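PDB 3QO8: seryl-tRNA synthetase, cytoplasmic from Candida albicans, which attaches serine to tRNA(Ser) in two steps, first activating it with ATP to seryl-adenylate and then transferring it to the acceptor end of the tRNA. Local coordinates for residues 120-123 with 124-127; 134-137 with 138-142; 313-316 with 317-320. All blocks are in the same frame, centred on the assembly; numbering follows the deposited sequence. Where two conformers were deposited one is given.

Interaction 1. Residues 120-123 with 124-127; sequences QDEE and NNEL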
loop_
_atom_site.group_PDB
_atom_site.type_symbol
_atom_site.label_atom_id
_atom_site.label_comp_id
_atom_site.label_asym_id
_atom_site.label_seq_id
_atom_site.Cartn_x
_atom_site.Cartn_y
_atom_site.Cartn_z
ATOM N N GLN A 120 2.695 -29.022 -20.545
ATOM C CA GLN A 120 3.553 -28.027 -19.921
ATOM C C GLN A 120 3.693 -26.808 -20.825
ATOM O O GLN A 120 4.382 -25.850 -20.486
ATOM C CB GLN A 120 4.927 -28.626 -19.639
ATOM C CG GLN A 120 4.878 -29.942 -18.886
ATOM C CD GLN A 120 4.287 -29.803 -17.492
ATOM O OE1 GLN A 120 4.702 -28.950 -16.704
ATOM N NE2 GLN A 120 3.313 -30.646 -17.184
ATOM N N ASP A 121 3.020 -26.847 -21.970
ATOM C CA ASP A 121 3.195 -25.833 -23.004
ATOM C C ASP A 121 1.905 -25.053 -23.235
ATOM O O ASP A 121 0.917 -25.601 -23.729
ATOM C CB ASP A 121 3.649 -26.505 -24.303
ATOM C CG ASP A 121 4.021 -25.509 -25.389
ATOM O OD1 ASP A 121 3.771 -24.295 -25.220
ATOM O OD2 ASP A 121 4.559 -25.953 -26.429
ATOM N N GLU A 122 1.932 -23.767 -22.883
ATOM C CA GLU A 122 0.781 -22.878 -23.041
ATOM C C GLU A 122 0.250 -22.832 -24.462
ATOM O O GLU A 122 -0.893 -22.425 -24.684
ATOM C CB GLU A 122 1.129 -21.453 -22.607
ATOM C CG GLU A 122 1.340 -21.271 -21.119
ATOM C CD GLU A 122 1.710 -19.843 -20.776
ATOM O OE1 GLU A 122 1.488 -18.949 -21.626
ATOM O OE2 GLU A 122 2.232 -19.615 -19.665
ATOM N N GLU A 123 1.077 -23.226 -25.428
ATOM C CA GLU A 123 0.622 -23.327 -26.808
ATOM C C GLU A 123 -0.615 -24.211 -26.863
ATOM O O GLU A 123 -1.422 -24.102 -27.786
ATOM C CB GLU A 123 1.715 -23.911 -27.705
ATOM C CG GLU A 123 2.860 -22.957 -27.988
ATOM C CD GLU A 123 2.451 -21.802 -28.886
ATOM O OE1 GLU A 123 2.777 -20.642 -28.550
ATOM O OE2 GLU A 123 1.809 -22.056 -29.930
ATOM N N ASN A 124 -0.759 -25.072 -25.856
ATOM C CA ASN A 124 -1.854 -26.037 -25.810
ATOM C C ASN A 124 -3.025 -25.611 -24.938
ATOM O O ASN A 124 -3.936 -26.412 -24.698
ATOM C CB ASN A 124 -1.337 -27.411 -25.372
ATOM C CG ASN A 124 -0.390 -28.022 -26.397
ATOM O OD1 ASN A 124 0.765 -28.329 -26.098
ATOM N ND2 ASN A 124 -0.882 -28.197 -27.612
ATOM N N ASN A 125 -2.989 -24.370 -24.443
ATOM C CA ASN A 125 -4.140 -23.792 -23.759
ATOM C C ASN A 125 -5.378 -24.013 -24.602
ATOM O O ASN A 125 -5.333 -23.867 -25.818
ATOM C CB ASN A 125 -3.969 -22.285 -23.555
ATOM C CG ASN A 125 -2.979 -21.943 -22.456
ATOM O OD1 ASN A 125 -2.546 -22.809 -21.697
ATOM N ND2 ASN A 125 -2.627 -20.661 -22.362
ATOM N N GLU A 126 -6.478 -24.368 -23.954
ATOM C CA GLU A 126 -7.744 -24.557 -24.642
ATOM C C GLU A 126 -8.318 -23.203 -25.040
ATOM O O GLU A 126 -8.357 -22.274 -24.233
ATOM C CB GLU A 126 -8.722 -25.299 -23.730
ATOM C CG GLU A 126 -10.145 -25.341 -24.245
ATOM C CD GLU A 126 -11.098 -25.977 -23.253
ATOM O OE1 GLU A 126 -10.631 -26.371 -22.158
ATOM O OE2 GLU A 126 -12.309 -26.076 -23.566
ATOM N N LEU A 127 -8.748 -23.073 -26.288
ATOM C CA LEU A 127 -9.408 -21.847 -26.712
ATOM C C LEU A 127 -10.883 -22.015 -26.423
ATOM O O LEU A 127 -11.589 -22.717 -27.142
ATOM C CB LEU A 127 -9.169 -21.551 -28.199
ATOM C CG LEU A 127 -9.886 -20.296 -28.717
ATOM C CD1 LEU A 127 -9.420 -19.025 -27.978
ATOM C CD2 LEU A 127 -9.727 -20.125 -30.228
HETATM O O HOH W 1 -4.179 -24.147 -28.226
#
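The amide group of Asn125 lies against the backbone of Glu122, its CG 3.1 Å from Glu122 O and its ND2 3.8 Å from Glu122 CB. With CG anti to the carbonyl carbon (chi1 -75°), the amide folds back over the preceding turn; its OD1 accepts a hydrogen bond from Val340 N, which fixes the rotation of the group. The main chain closes the same turn, Asn125 N donating to Glu122 O at 2.9 Å. Asn124 OD1 comes within 3.9 Å of Asp121 CB and is hydrogen-bonded to Ser119 OG. The carboxylate of Asp121 turns along the chain instead: Asp121 OD1 accepts from Glu123 N at 2.9 Å, the donor standing well above the carboxylate plane. A water donates to both Glu123 O and Asn125 O, linking the two carbonyls. Glu122, extended beyond CG, brings OE2 close to Glu343, a like charge, and its side chain lies about 7 Å from that of Glu366, a residue of the magnesium site. Asp121 thus makes an Asx turn that opens a short 3-10 turn, from which the chain enters strand 126-131 of the catalytic sheet, paired antiparallel with strand 334-338.

Interaction 2. Residues 134-137 with 138-142; sequences ENYK and KPEQI. With SSA (5'-O-(N-(L-seryl)-sulfamoyl)adenosine), chain D.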
loop_
_atom_site.group_PDB
_atom_site.type_symbol
_atom_site.label_atom_id
_atom_site.label_comp_id
_atom_site.label_asym_id
_atom_site.label_seq_id
_atom_site.Cartn_x
_atom_site.Cartn_y
_atom_site.Cartn_z
ATOM N N GLU A 134 -18.972 -4.713 -31.405
ATOM C CA GLU A 134 -19.706 -4.342 -32.606
ATOM C C GLU A 134 -18.833 -3.479 -33.505
ATOM O O GLU A 134 -18.040 -2.671 -33.024
ATOM C CB GLU A 134 -20.973 -3.579 -32.202
ATOM C CG GLU A 134 -21.825 -3.063 -33.346
ATOM C CD GLU A 134 -23.036 -2.278 -32.857
ATOM O OE1 GLU A 134 -23.253 -2.217 -31.625
ATOM O OE2 GLU A 134 -23.769 -1.722 -33.703
ATOM N N ASN A 135 -18.974 -3.651 -34.810
ATOM C CA ASN A 135 -18.190 -2.875 -35.765
ATOM C C ASN A 135 -16.695 -3.128 -35.651
ATOM O O ASN A 135 -15.884 -2.300 -36.057
ATOM C CB ASN A 135 -18.484 -1.381 -35.621
ATOM C CG ASN A 135 -19.920 -1.039 -35.949
ATOM O OD1 ASN A 135 -20.461 -1.488 -36.964
ATOM N ND2 ASN A 135 -20.553 -0.244 -35.088
ATOM N N TYR A 136 -16.331 -4.274 -35.094
ATOM C CA TYR A 136 -14.936 -4.690 -35.087
ATOM C C TYR A 136 -14.835 -6.036 -35.780
ATOM O O TYR A 136 -15.161 -7.086 -35.213
ATOM C CB TYR A 136 -14.374 -4.764 -33.672
ATOM C CG TYR A 136 -12.861 -4.794 -33.621
ATOM C CD1 TYR A 136 -12.102 -3.782 -34.209
ATOM C CD2 TYR A 136 -12.190 -5.829 -32.979
ATOM C CE1 TYR A 136 -10.704 -3.801 -34.155
ATOM C CE2 TYR A 136 -10.795 -5.859 -32.920
ATOM C CZ TYR A 136 -10.063 -4.843 -33.504
ATOM O OH TYR A 136 -8.688 -4.882 -33.443
ATOM N N LYS A 137 -14.364 -5.970 -37.013
ATOM C CA LYS A 137 -14.341 -7.092 -37.936
ATOM C C LYS A 137 -13.546 -8.263 -37.376
ATOM O O LYS A 137 -14.031 -9.387 -37.318
ATOM C CB LYS A 137 -13.744 -6.606 -39.257
ATOM C CG LYS A 137 -13.668 -7.616 -40.372
ATOM C CD LYS A 137 -13.169 -6.935 -41.649
ATOM C CE LYS A 137 -14.043 -5.730 -42.001
ATOM N NZ LYS A 137 -13.516 -4.944 -43.160
ATOM N N LYS A 138 -12.317 -7.990 -36.962
ATOM C CA LYS A 138 -11.424 -9.029 -36.482
ATOM C C LYS A 138 -10.261 -8.380 -35.747
ATOM O O LYS A 138 -9.983 -7.199 -35.940
ATOM C CB LYS A 138 -10.882 -9.852 -37.654
ATOM C CG LYS A 138 -9.924 -9.085 -38.532
ATOM C CD LYS A 138 -9.197 -10.012 -39.491
ATOM C CE LYS A 138 -8.466 -9.227 -40.569
ATOM N NZ LYS A 138 -7.482 -8.262 -40.005
ATOM N N PRO A 139 -9.575 -9.153 -34.900
ATOM C CA PRO A 139 -8.443 -8.619 -34.139
ATOM C C PRO A 139 -7.307 -8.245 -35.089
ATOM O O PRO A 139 -6.796 -9.113 -35.780
ATOM C CB PRO A 139 -8.022 -9.803 -33.262
ATOM C CG PRO A 139 -9.184 -10.763 -33.294
ATOM C CD PRO A 139 -9.805 -10.582 -34.630
ATOM N N GLU A 140 -6.949 -6.968 -35.146
ATOM C CA GLU A 140 -5.824 -6.519 -35.962
ATOM C C GLU A 140 -5.281 -5.214 -35.404
ATOM O O GLU A 140 -5.606 -4.854 -34.272
ATOM C CB GLU A 140 -6.232 -6.363 -37.433
ATOM C CG GLU A 140 -7.452 -5.488 -37.666
ATOM C CD GLU A 140 -7.827 -5.388 -39.151
ATOM O OE1 GLU A 140 -9.034 -5.260 -39.462
ATOM O OE2 GLU A 140 -6.914 -5.431 -40.006
ATOM N N GLN A 141 -4.465 -4.498 -36.173
ATOM C CA GLN A 141 -3.834 -3.294 -35.629
ATOM C C GLN A 141 -4.744 -2.072 -35.718
ATOM O O GLN A 141 -4.366 -1.030 -36.256
ATOM C CB GLN A 141 -2.482 -3.005 -36.306
ATOM C CG GLN A 141 -1.580 -2.151 -35.397
ATOM C CD GLN A 141 -0.268 -1.739 -36.046
ATOM O OE1 GLN A 141 0.132 -2.282 -37.076
ATOM N NE2 GLN A 141 0.411 -0.769 -35.435
ATOM N N ILE A 142 -5.955 -2.222 -35.199
ATOM C CA ILE A 142 -6.985 -1.202 -35.275
ATOM C C ILE A 142 -7.627 -1.096 -33.892
ATOM O O ILE A 142 -8.017 -2.110 -33.304
ATOM C CB ILE A 142 -8.098 -1.602 -36.281
ATOM C CG1 ILE A 142 -7.548 -1.745 -37.709
ATOM C CG2 ILE A 142 -9.278 -0.624 -36.205
ATOM C CD1 ILE A 142 -7.159 -0.445 -38.354
HETATM N N10 SSA D . -24.244 -2.964 -28.227
HETATM C CA SSA D . -23.904 -1.559 -28.106
HETATM C CB SSA D . -24.311 -1.073 -26.718
HETATM O OG SSA D . -23.918 0.293 -26.538
HETATM C C9 SSA D . -22.425 -1.377 -28.308
HETATM O O9 SSA D . -21.928 -0.263 -28.296
HETATM N N8 SSA D . -21.707 -2.486 -28.487
HETATM S S1 SSA D . -20.102 -2.441 -28.537
HETATM O O1S SSA D . -19.597 -3.781 -28.424
HETATM O O2S SSA D . -19.671 -1.846 -29.775
HETATM O "O5'" SSA D . -19.592 -1.578 -27.368
HETATM C "C5'" SSA D . -19.457 -2.107 -26.051
HETATM C "C4'" SSA D . -19.348 -0.934 -25.082
HETATM O "O4'" SSA D . -18.068 -0.302 -25.181
HETATM C "C3'" SSA D . -20.373 0.144 -25.391
HETATM O "O3'" SSA D . -21.525 0.012 -24.553
HETATM C "C2'" SSA D . -19.663 1.448 -25.105
HETATM O "O2'" SSA D . -19.942 1.875 -23.774
HETATM C "C1'" SSA D . -18.185 1.124 -25.211
HETATM N N9 SSA D . -17.712 1.674 -26.503
HETATM C C8 SSA D . -17.446 0.990 -27.630
HETATM N N7 SSA D . -17.053 1.870 -28.583
HETATM C C5 SSA D . -17.082 3.108 -28.042
HETATM C C6 SSA D . -16.788 4.378 -28.522
HETATM N N6 SSA D . -16.369 4.566 -29.801
HETATM N N1 SSA D . -16.930 5.436 -27.692
HETATM C C2 SSA D . -17.337 5.276 -26.425
HETATM N N3 SSA D . -17.624 4.063 -25.937
HETATM C C4 SSA D . -17.506 2.972 -26.730
#
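The phenol of Tyr136 holds the far half of the loop that follows it, at Glu140 and Ile142. Its OH donates to Ile142 O at 2.9 Å, approaching in the carbonyl plane with a C=O...donor angle of 148°. The same oxygen accepts from Glu140 N at 3.2 Å, along an almost straight N-H...O line of 177°. Used once as donor and once as acceptor, this hydroxyl holds two backbone groups of a segment that has no regular helix or strand. Within 138-142, Lys138 bends at its last torsion and brings NZ 2.9 Å from Glu140 OE2, a salt bridge.

At the amino end of 134-137, Glu134 N donates to O1S of a bound seryl-sulfamoyl adenosine at 3.2 Å and more weakly to O2S; Glu134 is poorly ordered, so these contacts are less certain. Ala145 O and Glu429 N also bond this ligand, whose pocket is distinct from the one that includes the serine- and ATP-binding residues.

Packing follows from the direction of the ring. CG of Tyr136 is anti to the backbone N (chi1 -163°), which sends the ring across the bend. Lys138 O stands over one face, 3.3 Å above the ring plane and offset toward the rim. Ile142 approaches elsewhere, its CB 4.0 Å from Tyr136 CE1. Beyond Glu140 the chain passes through an inverse gamma turn centred on Gln141.

The loop runs between strand 126-131 and helix 154-160 and is fastened to strand 350-358 of the sheet through Trp357, which touches both Tyr136 and Pro139 and whose NE1 is hydrogen-bonded to Glu140 O. Pro333, just before strand 334-338, and Ala144 also border the Tyr136 ring.

Interaction 3. Residues 313-316 with 317-320; sequences WEEF and DRMI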
loop_
_atom_site.group_PDB
_atom_site.type_symbol
_atom_site.label_atom_id
_atom_site.label_comp_id
_atom_site.label_asym_id
_atom_site.label_seq_id
_atom_site.Cartn_x
_atom_site.Cartn_y
_atom_site.Cartn_z
ATOM N N TRP A 313 -18.381 -25.716 -9.351
ATOM C CA TRP A 313 -18.152 -25.729 -10.787
ATOM C C TRP A 313 -19.130 -24.824 -11.542
ATOM O O TRP A 313 -18.748 -24.128 -12.481
ATOM C CB TRP A 313 -18.094 -27.163 -11.329
ATOM C CG TRP A 313 -16.976 -27.915 -10.663
ATOM C CD1 TRP A 313 -17.093 -28.890 -9.713
ATOM C CD2 TRP A 313 -15.568 -27.699 -10.844
ATOM N NE1 TRP A 313 -15.846 -29.310 -9.309
ATOM C CE2 TRP A 313 -14.894 -28.596 -9.990
ATOM C CE3 TRP A 313 -14.813 -26.837 -11.646
ATOM C CZ2 TRP A 313 -13.501 -28.665 -9.924
ATOM C CZ3 TRP A 313 -13.428 -26.901 -11.574
ATOM C CH2 TRP A 313 -12.788 -27.811 -10.724
ATOM N N GLU A 314 -20.380 -24.808 -11.107
ATOM C CA GLU A 314 -21.354 -23.859 -11.634
ATOM C C GLU A 314 -20.949 -22.418 -11.288
ATOM O O GLU A 314 -21.085 -21.509 -12.103
ATOM C CB GLU A 314 -22.741 -24.175 -11.071
ATOM C CG GLU A 314 -23.850 -23.252 -11.539
ATOM C CD GLU A 314 -25.193 -23.581 -10.898
ATOM O OE1 GLU A 314 -25.264 -23.662 -9.648
ATOM O OE2 GLU A 314 -26.177 -23.763 -11.648
ATOM N N GLU A 315 -20.436 -22.208 -10.080
ATOM C CA GLU A 315 -20.006 -20.867 -9.690
ATOM C C GLU A 315 -18.833 -20.384 -10.539
ATOM O O GLU A 315 -18.772 -19.207 -10.903
ATOM C CB GLU A 315 -19.607 -20.821 -8.219
ATOM C CG GLU A 315 -19.322 -19.392 -7.727
ATOM C CD GLU A 315 -20.562 -18.512 -7.714
ATOM O OE1 GLU A 315 -21.679 -19.054 -7.563
ATOM O OE2 GLU A 315 -20.420 -17.273 -7.843
ATOM N N PHE A 316 -17.897 -21.290 -10.832
ATOM C CA PHE A 316 -16.740 -20.968 -11.681
ATOM C C PHE A 316 -17.217 -20.387 -13.017
ATOM O O PHE A 316 -16.689 -19.378 -13.494
ATOM C CB PHE A 316 -15.896 -22.238 -11.909
ATOM C CG PHE A 316 -14.731 -22.058 -12.860
ATOM C CD1 PHE A 316 -13.479 -21.714 -12.389
ATOM C CD2 PHE A 316 -14.886 -22.284 -14.226
ATOM C CE1 PHE A 316 -12.394 -21.569 -13.259
ATOM C CE2 PHE A 316 -13.805 -22.131 -15.111
ATOM C CZ PHE A 316 -12.561 -21.783 -14.625
ATOM N N ASP A 317 -18.217 -21.027 -13.623
ATOM C CA ASP A 317 -18.767 -20.530 -14.891
ATOM C C ASP A 317 -19.408 -19.148 -14.710
ATOM O O ASP A 317 -19.253 -18.255 -15.555
ATOM C CB ASP A 317 -19.776 -21.512 -15.487
ATOM C CG ASP A 317 -19.118 -22.761 -16.049
ATOM O OD1 ASP A 317 -17.924 -22.712 -16.408
ATOM O OD2 ASP A 317 -19.802 -23.797 -16.136
ATOM N N ARG A 318 -20.117 -18.969 -13.602
ATOM C CA ARG A 318 -20.746 -17.695 -13.274
ATOM C C ARG A 318 -19.702 -16.580 -13.142
ATOM O O ARG A 318 -19.903 -15.457 -13.603
ATOM C CB ARG A 318 -21.522 -17.853 -11.968
ATOM C CG ARG A 318 -22.555 -16.785 -11.688
ATOM C CD ARG A 318 -23.551 -17.270 -10.633
ATOM N NE ARG A 318 -24.413 -18.333 -11.144
ATOM C CZ ARG A 318 -24.572 -19.526 -10.577
ATOM N NH1 ARG A 318 -23.926 -19.841 -9.459
ATOM N NH2 ARG A 318 -25.385 -20.414 -11.133
ATOM N N MET A 319 -18.586 -16.900 -12.495
ATOM C CA MET A 319 -17.552 -15.903 -12.235
ATOM C C MET A 319 -16.799 -15.464 -13.498
ATOM O O MET A 319 -16.564 -14.268 -13.693
ATOM C CB MET A 319 -16.564 -16.403 -11.176
ATOM C CG MET A 319 -17.207 -16.586 -9.806
ATOM S SD MET A 319 -16.170 -17.511 -8.671
ATOM C CE MET A 319 -14.829 -16.340 -8.396
ATOM N N ILE A 320 -16.409 -16.410 -14.347
ATOM C CA ILE A 320 -15.732 -16.011 -15.585
ATOM C C ILE A 320 -16.745 -15.262 -16.449
ATOM O O ILE A 320 -16.396 -14.312 -17.156
ATOM C CB ILE A 320 -15.066 -17.209 -16.340
ATOM C CG1 ILE A 320 -14.207 -16.698 -17.510
ATOM C CG2 ILE A 320 -16.107 -18.230 -16.797
ATOM C CD1 ILE A 320 -13.021 -15.836 -17.020
HETATM O O HOH W 2 -17.120 -25.049 -14.503
HETATM O O HOH W 3 -23.349 -22.628 -7.896
#
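Bends in two side chains bring Glu315 and Arg318 together: Glu315 leaves the helix with CG anti to the backbone N and turns at chi2 (67°), while Arg318 turns back at chi3 (-69°). Arg318 NH1 then reaches Glu315 OE1 at 3.0 Å in a hydrogen-bonded salt bridge. The carboxylate oxygen lies at the guanidinium edge, close to its plane, but NH1 stands above the carboxylate plane, the two planes being 59° apart. Glu314, fully extended, meets the other nitrogen: Arg318 NH2 is 3.2 Å from Glu314 CD and 3.5 Å from Glu314 OE2, a looser salt bridge. A water joins Glu314 OE1 to Arg318 NH1. Arg318 was deposited in two conformers, and these distances are those of one. Glu315 OE2 is bound separately by Arg270, leaving the buried carboxylate with two arginine partners, which probably stabilises its charge.

Met319 crosses Glu315 at about a right angle, its SD 3.8 Å from Glu315 CG. Phe316 packs on the sheet and meets Tyr352 edge-to-face, while Ile320 rests on Cys370. Backbone bonds such as Met319 N to Glu315 O (2.8 Å) carry the turns. This is an amphipathic helix, with an exposed i to i+4 pair (Glu314-Arg318) and an i to i+3 pair (Glu315-Arg318) that reaches down to the sheet, packed on antiparallel strands 297-307, 399-404 and 363-372 of the class II catalytic core.

The three contacts follow in series along the chain and do not touch. Interactions 1 and 3 come nearest, about 9 Å between nearest atoms, and both lie near the catalytic site without lining it: the Glu122 side chain is about 9 Å from a magnesium ion and about 11 Å from a seryl-sulfamoyl adenosine, and that of Met319 about 8 Å from this type of ligand. The Ile320 side chain lies about 4 Å from that of Val368, a probable ATP-binding residue. Strand 126-131 leads from interaction 1 toward interaction 2, about 24 Å away, centre to centre. Interaction 2 stands apart at a further ligand pocket, about 17 Å from interaction 3 between nearest atoms.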